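Local coordinates for protein thiol-activated cytolysin (Desulfobulbus propionicus, PDB 6NAL) that probably forms oligomeric pores in target membranes, as a member of the cholesterol-dependent cytolysin family of bacterial toxins, at residues Ala62-Tyr67 against Leu334-Val339; Val200-Pro205 against Pro232-Asn237; Thr381-Glu386 against Ile396-Trp401; Gly444-Arg449 against Gln466-Thr471. All coordinates share one frame; numbering follows the deposited sequence.

Contact 1 (Ala62-Tyr67 against Leu334-Val339)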
loop_
_atom_site.group_PDB
_atom_site.type_symbol
_atom_site.label_atom_id
_atom_site.label_comp_id
_atom_site.label_asym_id
_atom_site.label_seq_id
_atom_site.Cartn_x
_atom_site.Cartn_y
_atom_site.Cartn_z
ATOM N N ALA A 62 30.090 1.707 19.581
ATOM C CA ALA A 62 31.368 1.613 18.896
ATOM C C ALA A 62 32.496 2.180 19.749
ATOM O O ALA A 62 32.321 3.121 20.524
ATOM C CB ALA A 62 31.342 2.368 17.574
ATOM N N VAL A 63 33.671 1.586 19.598
ATOM C CA VAL A 63 34.889 2.192 20.115
ATOM C C VAL A 63 35.260 3.381 19.245
ATOM O O VAL A 63 35.645 3.197 18.093
ATOM C CB VAL A 63 36.058 1.200 20.113
ATOM C CG1 VAL A 63 37.363 1.931 20.426
ATOM C CG2 VAL A 63 35.890 0.084 21.112
ATOM N N PRO A 64 35.226 4.600 19.739
ATOM C CA PRO A 64 35.618 5.719 18.877
ATOM C C PRO A 64 37.106 5.699 18.561
ATOM O O PRO A 64 37.943 5.336 19.392
ATOM C CB PRO A 64 35.227 6.965 19.685
ATOM C CG PRO A 64 34.345 6.472 20.796
ATOM C CD PRO A 64 34.765 5.029 21.063
ATOM N N SER A 65 37.418 6.096 17.332
ATOM C CA SER A 65 38.797 6.215 16.866
ATOM C C SER A 65 39.675 7.021 17.823
ATOM O O SER A 65 40.866 6.739 17.985
ATOM C CB SER A 65 38.792 6.903 15.503
ATOM O OG SER A 65 38.402 8.277 15.675
ATOM N N ALA A 66 39.122 8.052 18.430
ATOM C CA ALA A 66 39.928 8.990 19.197
ATOM C C ALA A 66 39.923 8.667 20.670
ATOM O O ALA A 66 40.608 9.343 21.436
ATOM C CB ALA A 66 39.435 10.432 18.996
ATOM N N TYR A 67 39.175 7.645 21.081
ATOM C CA TYR A 67 39.156 7.225 22.473
ATOM C C TYR A 67 39.438 5.736 22.643
ATOM O O TYR A 67 38.912 5.124 23.577
ATOM C CB TYR A 67 37.813 7.558 23.110
ATOM C CG TYR A 67 37.491 9.025 23.147
ATOM C CD1 TYR A 67 37.060 9.699 22.008
ATOM C CD2 TYR A 67 37.589 9.739 24.331
ATOM C CE1 TYR A 67 36.756 11.048 22.052
ATOM C CE2 TYR A 67 37.271 11.082 24.378
ATOM C CZ TYR A 67 36.865 11.716 23.232
ATOM O OH TYR A 67 36.580 13.026 23.285
ATOM N N LEU A 334 36.020 -2.643 17.713
ATOM C CA LEU A 334 34.747 -2.441 17.034
ATOM C C LEU A 334 33.703 -1.994 18.029
ATOM O O LEU A 334 33.209 -0.875 17.933
ATOM C CB LEU A 334 34.272 -3.711 16.336
ATOM C CG LEU A 334 35.166 -4.159 15.203
ATOM C CD1 LEU A 334 34.655 -5.380 14.483
ATOM C CD2 LEU A 334 35.382 -3.001 14.213
ATOM N N ASN A 335 33.392 -2.827 19.006
ATOM C CA ASN A 335 32.378 -2.470 19.980
ATOM C C ASN A 335 32.886 -2.800 21.374
ATOM O O ASN A 335 33.746 -3.665 21.546
ATOM C CB ASN A 335 31.068 -3.189 19.672
ATOM C CG ASN A 335 30.484 -2.796 18.306
ATOM O OD1 ASN A 335 30.750 -3.452 17.284
ATOM N ND2 ASN A 335 29.695 -1.741 18.286
ATOM N N TYR A 336 32.371 -2.082 22.360
ATOM C CA TYR A 336 32.705 -2.338 23.749
ATOM C C TYR A 336 31.400 -2.305 24.529
ATOM O O TYR A 336 30.400 -1.717 24.107
ATOM C CB TYR A 336 33.824 -1.368 24.299
ATOM C CG TYR A 336 33.434 0.056 24.563
ATOM C CD1 TYR A 336 33.255 0.938 23.525
ATOM C CD2 TYR A 336 33.244 0.520 25.858
ATOM C CE1 TYR A 336 32.825 2.244 23.745
ATOM C CE2 TYR A 336 32.862 1.843 26.095
ATOM C CZ TYR A 336 32.659 2.692 25.033
ATOM O OH TYR A 336 32.274 3.986 25.259
ATOM N N TYR A 337 31.424 -3.010 25.653
ATOM C CA TYR A 337 30.290 -3.223 26.531
ATOM C C TYR A 337 30.709 -2.820 27.929
ATOM O O TYR A 337 31.797 -3.203 28.397
ATOM C CB TYR A 337 29.831 -4.684 26.498
ATOM C CG TYR A 337 29.482 -5.078 25.071
ATOM C CD1 TYR A 337 30.470 -5.554 24.201
ATOM C CD2 TYR A 337 28.186 -4.906 24.568
ATOM C CE1 TYR A 337 30.177 -5.882 22.903
ATOM C CE2 TYR A 337 27.884 -5.234 23.255
ATOM C CZ TYR A 337 28.889 -5.724 22.427
ATOM O OH TYR A 337 28.615 -6.047 21.113
ATOM N N THR A 338 29.868 -1.986 28.548
ATOM C CA THR A 338 30.088 -1.443 29.876
ATOM C C THR A 338 29.089 -2.065 30.829
ATOM O O THR A 338 27.944 -2.344 30.465
ATOM C CB THR A 338 29.901 0.091 29.965
ATOM O OG1 THR A 338 28.702 0.514 29.288
ATOM C CG2 THR A 338 31.066 0.768 29.362
ATOM N N VAL A 339 29.514 -2.192 32.062
ATOM C CA VAL A 339 28.695 -2.579 33.193
ATOM C C VAL A 339 28.877 -1.497 34.276
ATOM O O VAL A 339 29.891 -0.791 34.303
ATOM C CB VAL A 339 29.142 -4.010 33.567
ATOM C CG1 VAL A 339 30.369 -3.998 34.495
ATOM C CG2 VAL A 339 27.982 -4.838 34.065
#

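Contact 2 (Val200-Pro205 against Pro232-Asn237)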
loop_
_atom_site.group_PDB
_atom_site.type_symbol
_atom_site.label_atom_id
_atom_site.label_comp_id
_atom_site.label_asym_id
_atom_site.label_seq_id
_atom_site.Cartn_x
_atom_site.Cartn_y
_atom_site.Cartn_z
ATOM N N VAL A 200 38.128 -9.509 24.126
ATOM C CA VAL A 200 38.860 -9.384 25.374
ATOM C C VAL A 200 37.918 -8.868 26.450
ATOM O O VAL A 200 37.335 -7.782 26.306
ATOM C CB VAL A 200 40.081 -8.461 25.270
ATOM C CG1 VAL A 200 40.769 -8.456 26.624
ATOM C CG2 VAL A 200 41.030 -8.870 24.146
ATOM N N SER A 201 37.804 -9.617 27.547
ATOM C CA SER A 201 36.912 -9.293 28.643
ATOM C C SER A 201 37.737 -9.033 29.897
ATOM O O SER A 201 38.944 -9.307 29.950
ATOM C CB SER A 201 35.907 -10.431 28.846
ATOM O OG SER A 201 36.578 -11.614 29.234
ATOM N N ALA A 202 37.080 -8.483 30.905
ATOM C CA ALA A 202 37.728 -8.187 32.175
ATOM C C ALA A 202 36.728 -8.439 33.288
ATOM O O ALA A 202 35.556 -8.089 33.149
ATOM C CB ALA A 202 38.234 -6.749 32.195
ATOM N N GLU A 203 37.171 -9.094 34.362
ATOM C CA GLU A 203 36.288 -9.463 35.468
ATOM C C GLU A 203 36.227 -8.326 36.481
ATOM O O GLU A 203 37.257 -7.794 36.894
ATOM C CB GLU A 203 36.764 -10.763 36.125
ATOM C CG GLU A 203 37.699 -10.609 37.324
ATOM C CD GLU A 203 38.303 -11.944 37.811
ATOM O OE1 GLU A 203 37.945 -13.016 37.256
ATOM O OE2 GLU A 203 39.151 -11.903 38.743
ATOM N N ARG A 204 35.062 -7.899 36.785
ATOM C CA ARG A 204 34.898 -6.875 37.794
ATOM C C ARG A 204 35.074 -7.514 39.159
ATOM O O ARG A 204 34.642 -8.656 39.359
ATOM C CB ARG A 204 33.529 -6.239 37.699
ATOM C CG ARG A 204 33.292 -5.054 38.629
ATOM C CD ARG A 204 31.762 -4.665 38.626
ATOM N NE ARG A 204 30.994 -5.821 39.112
ATOM C CZ ARG A 204 30.334 -5.892 40.267
ATOM N NH1 ARG A 204 30.282 -4.850 41.086
ATOM N NH2 ARG A 204 29.696 -7.010 40.592
ATOM N N PRO A 205 35.761 -6.841 40.080
ATOM C CA PRO A 205 35.989 -7.444 41.391
ATOM C C PRO A 205 34.685 -7.578 42.148
ATOM O O PRO A 205 33.786 -6.736 42.029
ATOM C CB PRO A 205 36.941 -6.463 42.089
ATOM C CG PRO A 205 37.521 -5.628 40.992
ATOM C CD PRO A 205 36.461 -5.551 39.925
ATOM N N PRO A 232 29.969 5.381 38.160
ATOM C CA PRO A 232 31.141 4.867 37.454
ATOM C C PRO A 232 30.778 3.628 36.670
ATOM O O PRO A 232 29.940 2.817 37.092
ATOM C CB PRO A 232 32.130 4.543 38.590
ATOM C CG PRO A 232 31.232 4.165 39.730
ATOM C CD PRO A 232 30.086 5.156 39.626
ATOM N N LEU A 233 31.461 3.470 35.538
ATOM C CA LEU A 233 31.322 2.273 34.722
ATOM C C LEU A 233 32.647 1.547 34.529
ATOM O O LEU A 233 33.730 2.117 34.671
ATOM C CB LEU A 233 30.776 2.608 33.337
ATOM C CG LEU A 233 29.522 3.430 33.241
ATOM C CD1 LEU A 233 29.465 4.086 31.874
ATOM C CD2 LEU A 233 28.326 2.581 33.472
ATOM N N PHE A 234 32.520 0.276 34.142
ATOM C CA PHE A 234 33.628 -0.651 33.970
ATOM C C PHE A 234 33.491 -1.334 32.607
ATOM O O PHE A 234 32.507 -2.045 32.361
ATOM C CB PHE A 234 33.592 -1.669 35.118
ATOM C CG PHE A 234 34.600 -2.758 35.026
ATOM C CD1 PHE A 234 35.854 -2.593 35.543
ATOM C CD2 PHE A 234 34.269 -3.978 34.492
ATOM C CE1 PHE A 234 36.786 -3.610 35.446
ATOM C CE2 PHE A 234 35.175 -5.024 34.454
ATOM C CZ PHE A 234 36.439 -4.829 34.924
ATOM N N VAL A 235 34.477 -1.131 31.738
ATOM C CA VAL A 235 34.522 -1.773 30.447
ATOM C C VAL A 235 34.758 -3.258 30.649
ATOM O O VAL A 235 35.875 -3.711 30.940
ATOM C CB VAL A 235 35.579 -1.136 29.551
ATOM C CG1 VAL A 235 35.552 -1.764 28.205
ATOM C CG2 VAL A 235 35.318 0.348 29.401
ATOM N N LYS A 236 33.686 -4.022 30.447
ATOM C CA LYS A 236 33.710 -5.464 30.623
ATOM C C LYS A 236 34.232 -6.217 29.405
ATOM O O LYS A 236 34.770 -7.325 29.545
ATOM C CB LYS A 236 32.315 -5.977 30.935
ATOM C CG LYS A 236 32.342 -7.352 31.517
ATOM C CD LYS A 236 30.935 -7.867 31.787
ATOM C CE LYS A 236 30.974 -9.331 32.206
ATOM N NZ LYS A 236 29.619 -9.890 32.412
ATOM N N ASN A 237 34.078 -5.665 28.207
ATOM C CA ASN A 237 34.403 -6.457 27.030
ATOM C C ASN A 237 34.550 -5.540 25.830
ATOM O O ASN A 237 33.796 -4.578 25.691
ATOM C CB ASN A 237 33.297 -7.510 26.805
ATOM C CG ASN A 237 33.678 -8.571 25.796
ATOM O OD1 ASN A 237 34.731 -9.194 25.867
ATOM N ND2 ASN A 237 32.810 -8.774 24.844
#

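Contact 3 (Thr381-Glu386 against Ile396-Trp401)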
loop_
_atom_site.group_PDB
_atom_site.type_symbol
_atom_site.label_atom_id
_atom_site.label_comp_id
_atom_site.label_asym_id
_atom_site.label_seq_id
_atom_site.Cartn_x
_atom_site.Cartn_y
_atom_site.Cartn_z
ATOM N N THR A 381 -17.610 0.664 -26.786
ATOM C CA THR A 381 -17.692 1.541 -25.615
ATOM C C THR A 381 -16.514 1.261 -24.692
ATOM O O THR A 381 -16.304 0.113 -24.277
ATOM C CB THR A 381 -19.005 1.329 -24.877
ATOM O OG1 THR A 381 -20.065 1.411 -25.826
ATOM C CG2 THR A 381 -19.243 2.396 -23.813
ATOM N N VAL A 382 -15.727 2.289 -24.403
ATOM C CA VAL A 382 -14.564 2.161 -23.537
ATOM C C VAL A 382 -14.619 3.247 -22.471
ATOM O O VAL A 382 -14.808 4.421 -22.789
ATOM C CB VAL A 382 -13.254 2.240 -24.322
ATOM C CG1 VAL A 382 -12.099 2.085 -23.335
ATOM C CG2 VAL A 382 -13.216 1.177 -25.375
ATOM N N THR A 383 -14.512 2.844 -21.202
ATOM C CA THR A 383 -14.551 3.753 -20.067
ATOM C C THR A 383 -13.425 3.395 -19.096
ATOM O O THR A 383 -12.877 2.292 -19.121
ATOM C CB THR A 383 -15.918 3.710 -19.355
ATOM O OG1 THR A 383 -16.053 2.449 -18.698
ATOM C CG2 THR A 383 -17.093 3.942 -20.372
ATOM N N TRP A 384 -13.056 4.346 -18.254
ATOM C CA TRP A 384 -12.014 4.094 -17.267
ATOM C C TRP A 384 -12.067 5.180 -16.212
ATOM O O TRP A 384 -12.770 6.184 -16.350
ATOM C CB TRP A 384 -10.612 4.040 -17.884
ATOM C CG TRP A 384 -10.192 5.293 -18.571
ATOM C CD1 TRP A 384 -9.559 6.345 -18.015
ATOM C CD2 TRP A 384 -10.376 5.619 -19.958
ATOM N NE1 TRP A 384 -9.378 7.347 -18.952
ATOM C CE2 TRP A 384 -9.858 6.917 -20.158
ATOM C CE3 TRP A 384 -10.926 4.943 -21.048
ATOM C CZ2 TRP A 384 -9.878 7.549 -21.401
ATOM C CZ3 TRP A 384 -10.947 5.574 -22.288
ATOM C CH2 TRP A 384 -10.411 6.857 -22.453
ATOM N N ASP A 385 -11.277 4.979 -15.168
ATOM C CA ASP A 385 -11.173 5.937 -14.084
ATOM C C ASP A 385 -9.790 6.559 -14.111
ATOM O O ASP A 385 -8.810 5.874 -14.379
ATOM C CB ASP A 385 -11.419 5.260 -12.735
ATOM C CG ASP A 385 -12.904 5.058 -12.421
ATOM O OD1 ASP A 385 -13.771 5.808 -12.982
ATOM O OD2 ASP A 385 -13.184 4.153 -11.580
ATOM N N GLU A 386 -9.704 7.853 -13.833
ATOM C CA GLU A 386 -8.419 8.521 -13.730
ATOM C C GLU A 386 -8.173 9.008 -12.305
ATOM O O GLU A 386 -9.025 9.687 -11.707
ATOM C CB GLU A 386 -8.336 9.682 -14.719
ATOM C CG GLU A 386 -8.060 9.236 -16.153
ATOM C CD GLU A 386 -8.198 10.361 -17.192
ATOM O OE1 GLU A 386 -8.197 11.560 -16.795
ATOM O OE2 GLU A 386 -8.295 10.033 -18.411
ATOM N N ILE A 396 -10.941 10.660 -8.009
ATOM C CA ILE A 396 -11.219 9.611 -8.979
ATOM C C ILE A 396 -12.243 10.168 -9.950
ATOM O O ILE A 396 -13.363 10.485 -9.541
ATOM C CB ILE A 396 -11.739 8.340 -8.298
ATOM C CG1 ILE A 396 -10.657 7.785 -7.357
ATOM C CG2 ILE A 396 -12.085 7.281 -9.322
ATOM C CD1 ILE A 396 -11.177 6.730 -6.387
ATOM N N ARG A 397 -11.856 10.323 -11.220
ATOM C CA ARG A 397 -12.748 10.859 -12.242
ATOM C C ARG A 397 -13.099 9.789 -13.278
ATOM O O ARG A 397 -12.208 9.236 -13.928
ATOM C CB ARG A 397 -12.131 12.063 -12.950
ATOM C CG ARG A 397 -11.743 13.189 -12.043
ATOM C CD ARG A 397 -11.144 14.388 -12.833
ATOM N NE ARG A 397 -11.061 15.549 -11.956
ATOM C CZ ARG A 397 -9.966 15.905 -11.288
ATOM N NH1 ARG A 397 -8.861 15.209 -11.418
ATOM N NH2 ARG A 397 -9.980 16.959 -10.489
ATOM N N HIS A 398 -14.391 9.489 -13.406
ATOM C CA HIS A 398 -14.877 8.605 -14.449
ATOM C C HIS A 398 -14.741 9.273 -15.805
ATOM O O HIS A 398 -15.100 10.433 -15.967
ATOM C CB HIS A 398 -16.333 8.237 -14.182
ATOM C CG HIS A 398 -16.870 7.197 -15.116
ATOM N ND1 HIS A 398 -16.284 5.961 -15.280
ATOM C CD2 HIS A 398 -17.941 7.214 -15.932
ATOM C CE1 HIS A 398 -16.971 5.270 -16.169
ATOM N NE2 HIS A 398 -17.977 6.014 -16.585
ATOM N N LYS A 399 -14.202 8.547 -16.778
ATOM C CA LYS A 399 -13.939 9.089 -18.101
ATOM C C LYS A 399 -14.351 8.079 -19.175
ATOM O O LYS A 399 -14.586 6.902 -18.908
ATOM C CB LYS A 399 -12.470 9.439 -18.296
ATOM C CG LYS A 399 -11.888 10.420 -17.321
ATOM C CD LYS A 399 -12.204 11.849 -17.698
ATOM C CE LYS A 399 -11.229 12.785 -16.979
ATOM N NZ LYS A 399 -11.801 14.140 -16.735
ATOM N N GLY A 400 -14.436 8.568 -20.401
ATOM C CA GLY A 400 -14.956 7.790 -21.496
ATOM C C GLY A 400 -14.250 8.155 -22.776
ATOM O O GLY A 400 -13.966 9.321 -23.047
ATOM N N TRP A 401 -13.985 7.160 -23.596
ATOM C CA TRP A 401 -13.482 7.423 -24.930
ATOM C C TRP A 401 -14.489 8.232 -25.732
ATOM O O TRP A 401 -15.693 7.948 -25.704
ATOM C CB TRP A 401 -13.240 6.113 -25.647
ATOM C CG TRP A 401 -12.717 6.235 -27.003
ATOM C CD1 TRP A 401 -11.711 7.038 -27.413
ATOM C CD2 TRP A 401 -13.146 5.503 -28.148
ATOM N NE1 TRP A 401 -11.478 6.854 -28.751
ATOM C CE2 TRP A 401 -12.353 5.918 -29.224
ATOM C CE3 TRP A 401 -14.140 4.559 -28.371
ATOM C CZ2 TRP A 401 -12.494 5.397 -30.487
ATOM C CZ3 TRP A 401 -14.285 4.048 -29.621
ATOM C CH2 TRP A 401 -13.460 4.459 -30.667
HETATM O O HOH W 1 -8.310 12.471 -12.022
#

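Contact 4 (Gly444-Arg449 against Gln466-Thr471)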
loop_
_atom_site.group_PDB
_atom_site.type_symbol
_atom_site.label_atom_id
_atom_site.label_comp_id
_atom_site.label_asym_id
_atom_site.label_seq_id
_atom_site.Cartn_x
_atom_site.Cartn_y
_atom_site.Cartn_z
ATOM N N GLY A 444 -18.834 -8.936 -26.401
ATOM C CA GLY A 444 -17.858 -8.872 -25.342
ATOM C C GLY A 444 -18.173 -7.775 -24.363
ATOM O O GLY A 444 -18.585 -6.705 -24.769
ATOM N N TYR A 445 -17.991 -8.026 -23.079
ATOM C CA TYR A 445 -18.270 -7.055 -22.014
ATOM C C TYR A 445 -17.314 -7.414 -20.874
ATOM O O TYR A 445 -17.617 -8.277 -20.047
ATOM C CB TYR A 445 -19.706 -7.090 -21.529
ATOM C CG TYR A 445 -20.164 -5.898 -20.730
ATOM C CD1 TYR A 445 -19.324 -4.809 -20.472
ATOM C CD2 TYR A 445 -21.482 -5.836 -20.278
ATOM C CE1 TYR A 445 -19.803 -3.693 -19.770
ATOM C CE2 TYR A 445 -21.952 -4.753 -19.589
ATOM C CZ TYR A 445 -21.116 -3.691 -19.339
ATOM O OH TYR A 445 -21.648 -2.650 -18.638
ATOM N N LYS A 446 -16.167 -6.758 -20.864
ATOM C CA LYS A 446 -15.119 -6.927 -19.862
ATOM C C LYS A 446 -15.106 -5.659 -19.025
ATOM O O LYS A 446 -15.005 -4.554 -19.574
ATOM C CB LYS A 446 -13.779 -7.184 -20.562
ATOM C CG LYS A 446 -13.896 -8.366 -21.634
ATOM C CD LYS A 446 -13.492 -9.712 -21.033
ATOM C CE LYS A 446 -13.748 -10.902 -21.967
ATOM N NZ LYS A 446 -15.199 -11.220 -22.083
ATOM N N VAL A 447 -15.316 -5.808 -17.722
ATOM C CA VAL A 447 -15.265 -4.691 -16.785
ATOM C C VAL A 447 -14.093 -4.908 -15.840
ATOM O O VAL A 447 -13.627 -6.021 -15.638
ATOM C CB VAL A 447 -16.559 -4.523 -15.971
ATOM C CG1 VAL A 447 -17.670 -3.982 -16.847
ATOM C CG2 VAL A 447 -16.920 -5.848 -15.331
ATOM N N GLY A 448 -13.591 -3.804 -15.288
ATOM C CA GLY A 448 -12.662 -3.858 -14.173
ATOM C C GLY A 448 -11.297 -4.378 -14.524
ATOM O O GLY A 448 -10.614 -4.936 -13.672
ATOM N N ARG A 449 -10.867 -4.194 -15.755
ATOM C CA ARG A 449 -9.551 -4.662 -16.146
ATOM C C ARG A 449 -8.486 -3.622 -15.820
ATOM O O ARG A 449 -8.757 -2.435 -15.598
ATOM C CB ARG A 449 -9.518 -5.009 -17.639
ATOM C CG ARG A 449 -10.488 -6.126 -18.072
ATOM C CD ARG A 449 -10.338 -7.365 -17.233
ATOM N NE ARG A 449 -10.567 -8.643 -17.920
ATOM C CZ ARG A 449 -11.753 -9.255 -17.983
ATOM N NH1 ARG A 449 -12.839 -8.689 -17.445
ATOM N NH2 ARG A 449 -11.875 -10.432 -18.590
ATOM N N GLN A 466 -20.570 -13.625 -34.643
ATOM C CA GLN A 466 -19.731 -12.487 -34.328
ATOM C C GLN A 466 -18.624 -12.950 -33.402
ATOM O O GLN A 466 -18.899 -13.521 -32.348
ATOM C CB GLN A 466 -20.526 -11.373 -33.647
ATOM C CG GLN A 466 -21.568 -10.687 -34.498
ATOM C CD GLN A 466 -22.296 -9.569 -33.721
ATOM O OE1 GLN A 466 -21.832 -9.027 -32.698
ATOM N NE2 GLN A 466 -23.442 -9.234 -34.213
ATOM N N THR A 467 -17.389 -12.679 -33.770
ATOM C CA THR A 467 -16.248 -13.188 -33.040
ATOM C C THR A 467 -15.626 -12.056 -32.252
ATOM O O THR A 467 -15.721 -10.881 -32.638
ATOM C CB THR A 467 -15.223 -13.784 -33.998
ATOM O OG1 THR A 467 -14.716 -12.726 -34.809
ATOM C CG2 THR A 467 -15.890 -14.905 -34.870
ATOM N N PHE A 468 -15.009 -12.427 -31.139
ATOM C CA PHE A 468 -14.409 -11.488 -30.208
ATOM C C PHE A 468 -13.160 -12.109 -29.638
ATOM O O PHE A 468 -13.170 -13.276 -29.233
ATOM C CB PHE A 468 -15.356 -11.166 -29.066
ATOM C CG PHE A 468 -14.797 -10.199 -28.039
ATOM C CD1 PHE A 468 -14.077 -10.651 -26.951
ATOM C CD2 PHE A 468 -15.048 -8.850 -28.129
ATOM C CE1 PHE A 468 -13.609 -9.768 -25.978
ATOM C CE2 PHE A 468 -14.571 -7.959 -27.167
ATOM C CZ PHE A 468 -13.873 -8.416 -26.092
ATOM N N SER A 469 -12.098 -11.331 -29.599
ATOM C CA SER A 469 -10.871 -11.790 -28.986
ATOM C C SER A 469 -10.239 -10.567 -28.363
ATOM O O SER A 469 -10.217 -9.483 -28.965
ATOM C CB SER A 469 -9.924 -12.451 -29.989
ATOM O OG SER A 469 -8.984 -11.506 -30.476
HETATM N N MSE A 470 -9.791 -10.745 -27.135
HETATM C CA MSE A 470 -9.092 -9.704 -26.418
HETATM C C MSE A 470 -7.733 -10.266 -26.014
HETATM O O MSE A 470 -7.655 -11.413 -25.601
HETATM C CB MSE A 470 -9.854 -9.265 -25.196
HETATM C CG MSE A 470 -9.068 -8.253 -24.416
HETATM SE SE MSE A 470 -10.182 -7.500 -23.079
HETATM C CE MSE A 470 -10.186 -8.937 -21.774
ATOM N N THR A 471 -6.691 -9.458 -26.118
ATOM C CA THR A 471 -5.334 -9.843 -25.770
ATOM C C THR A 471 -4.757 -8.726 -24.920
ATOM O O THR A 471 -4.664 -7.574 -25.401
ATOM C CB THR A 471 -4.507 -10.054 -27.027
ATOM O OG1 THR A 471 -5.107 -11.084 -27.826
ATOM C CG2 THR A 471 -3.143 -10.415 -26.662
#

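Contact 1 (Ala62-Tyr67 against Leu334-Val339)
Val63 and Tyr336 lean across each other where the loop after strand 44-59 runs beside strand 332-340, part of the large antiparallel sheet of the cytolysin fold. The ring of Tyr336 is the flat group about which the contact is built. Its CG stands between the backbone N and the carbonyl carbon (chi1 73°), a rotation that brings the ring round to the loop although its CB leaves the strand alongside the loop rather than toward it. Ala62 O lies at the ring edge, near its plane, 3.4 Å from Tyr336 CE1. Val63 approaches obliquely instead: its CG2 methyl, the branch beside the backbone N, comes within 3.7 Å of Tyr336 CD1. Pro64 CD, 4.3 Å from Tyr336 CE1, extends this apolar patch on the loop side.

The backbones meet at a single bridge between Ala62 and Asn335. Asn335 ND2 donates to Gly164 O and weakly to Ile61 O, just before the loop segment, while OD1 accepts from Lys194 NZ, and this ties the strand to neighbouring parts of the fold. Strand 232-250 pairs along the other edge of strand 332-340, so the loop lies along the edge opposite that neighbour. Leu334 O receives both a CA-H contact from Ala62 CA, at 3.2 Å, and the hydrogen bond from Val63 N, 3.0 Å long and 161° at the hydrogen.

Contact 2 (Val200-Pro205 against Pro232-Asn237)
A classic beta bulge on strand 232-250, in which Lys236 and Asn237 both face Tyr337 of strand 332-340, lies where that strand pairs with the end of strand 187-202. Ser201 and Asn237 form an antiparallel non-hydrogen-bonded pair, their CA atoms 4.1 Å apart. Next to it Ala202 N donates to Lys236 O over 2.9 Å, bent to 143° at the hydrogen. The same carbonyl oxygen takes a CA-H contact from Ser201 CA at 3.0 Å, so one acceptor serves two neighbouring residues.

Beyond this bond the chains diverge, and the ring of Phe234 lies between them. With CG anti to the backbone N (chi1 175°), the ring reaches across to residues 202-204. Arg204 CB sits over one face, 4.2 Å from the ring centroid and displaced toward the rim, a CH-pi contact. Ala202 meets the ring differently: its O lies at the edge, 3.4 Å from Phe234 CE2, while its CB methyl packs 3.8 Å from Phe234 CZ. Arg204 bends at chi3, and its guanidinium leads away to Leu341 O, which NH1 binds, leaving the aliphatic root of the side chain for the aromatic contact. Leu76 and Val339 also pack on Phe234. The contact thus combines a classic bulge with an aromatic ring packed where the partner chain leaves the strand, at the end of strand 187-202 in the large antiparallel sheet of the cytolysin fold.

Contact 3 (Thr381-Glu386 against Ile396-Trp401)
Trp384 and Lys399 face each other as a hydrogen-bonded pair in the beta hairpin of strands 378-389 and 394-408, within the C-terminal beta-sandwich domain. Their backbones exchange two bonds, Trp384 N to Lys399 O at 3.0 Å and Lys399 N to Trp384 O at 2.8 Å. Glu386 and Arg397 exchange a second pair of backbone hydrogen bonds, and Trp401 N closes the ladder on Val382 O.

Among apolar contacts, Lys399 CB lies over one face of the Trp384 five-membered ring, 4.2 Å from its centroid. Trp384 CZ3 also packs against Trp401 CB.

One polar contact holds the indole: Trp384 NE1 donates in its ring plane to Glu386 OE2, 2.9 Å long and 176° at the hydrogen, meeting the carboxylate on its anti side. Lys399 crosses Glu386 at about a right angle, the charged ends near but short of a salt bridge, NZ lying 4.4 Å from Glu386 OE1. On the face that carries Thr383, Asp385 and His398, His398 ND1 makes a weak bond of 3.4 Å to Asp385 OD1, ring and carboxylate planes 75° apart. A water joins Glu386 O to Arg397 NH1, and Arg397 NH2 forms a salt bridge with Glu390.

Strand 422-432 flanks strand 378-389, strand 412-418 packs on both tryptophans, and residues 396-397 continue the sheet into a strand of the second subunit.

Contact 4 (Gly444-Arg449 against Gln466-Thr471)
Phe468 presents one ring face to Gly444, whose CA stands 4.0 Å from the ring centroid and 14° off its normal, a CH-pi contact. Glycine lets the ring lie this close to the backbone. Because its CG points away from the backbone N, the Phe468 ring extends toward the facing strand, and its CE1 meets Lys446 CE obliquely at 4.2 Å as the two side chains slide past each other in opposite directions.

Selenomethionine Met470 supplies the second point of contact. Its terminal CE methyl presses on Lys446 CD at 3.5 Å, tighter than usual for two carbons, and lies obliquely 3.9 Å from Arg449 NE. Lys446 CB covers one face of the Arg449 guanidinium, so the two side chains lie together beside the methyl. A weak bond from Arg449 NH1 to Val447 O steadies the group, whose buried NE has no partner in the model.

Further out, Gly448 and Arg449 both face Ile425 in a G1 beta bulge, with Gly448 at positive phi (70°), where the chain turns a corner. Ile459 and Thr429 also pack on Phe468. The two strand axes approach no nearer than 8.8 Å and run 26° apart, joined by side chains from two sheets, as in the core of a beta sandwich.

Overall arrangement
Contacts 1 and 2 adjoin in the large antiparallel sheet, where strands 332-340 and 232-250 are neighbours and backbone bonds probably link them directly; contact 2 is nested within the chain loop that contact 1 closes. Contact 1 is buried, contact 2 partly so, and each combines one cross-segment hydrogen bond with packing round an aromatic ring. Contacts 3 and 4 lie on the opposite side of the chain's centre, contact 3 being about 62 Å from contact 1 between centres. Both reach the four-stranded sheet, contact 4 through strand 440-449, their centres about 17 Å apart. Contact 3, at the surface, is a ladder rich in polar bonds; contact 4 joins two sheets through side chains alone. Both reach the second subunit.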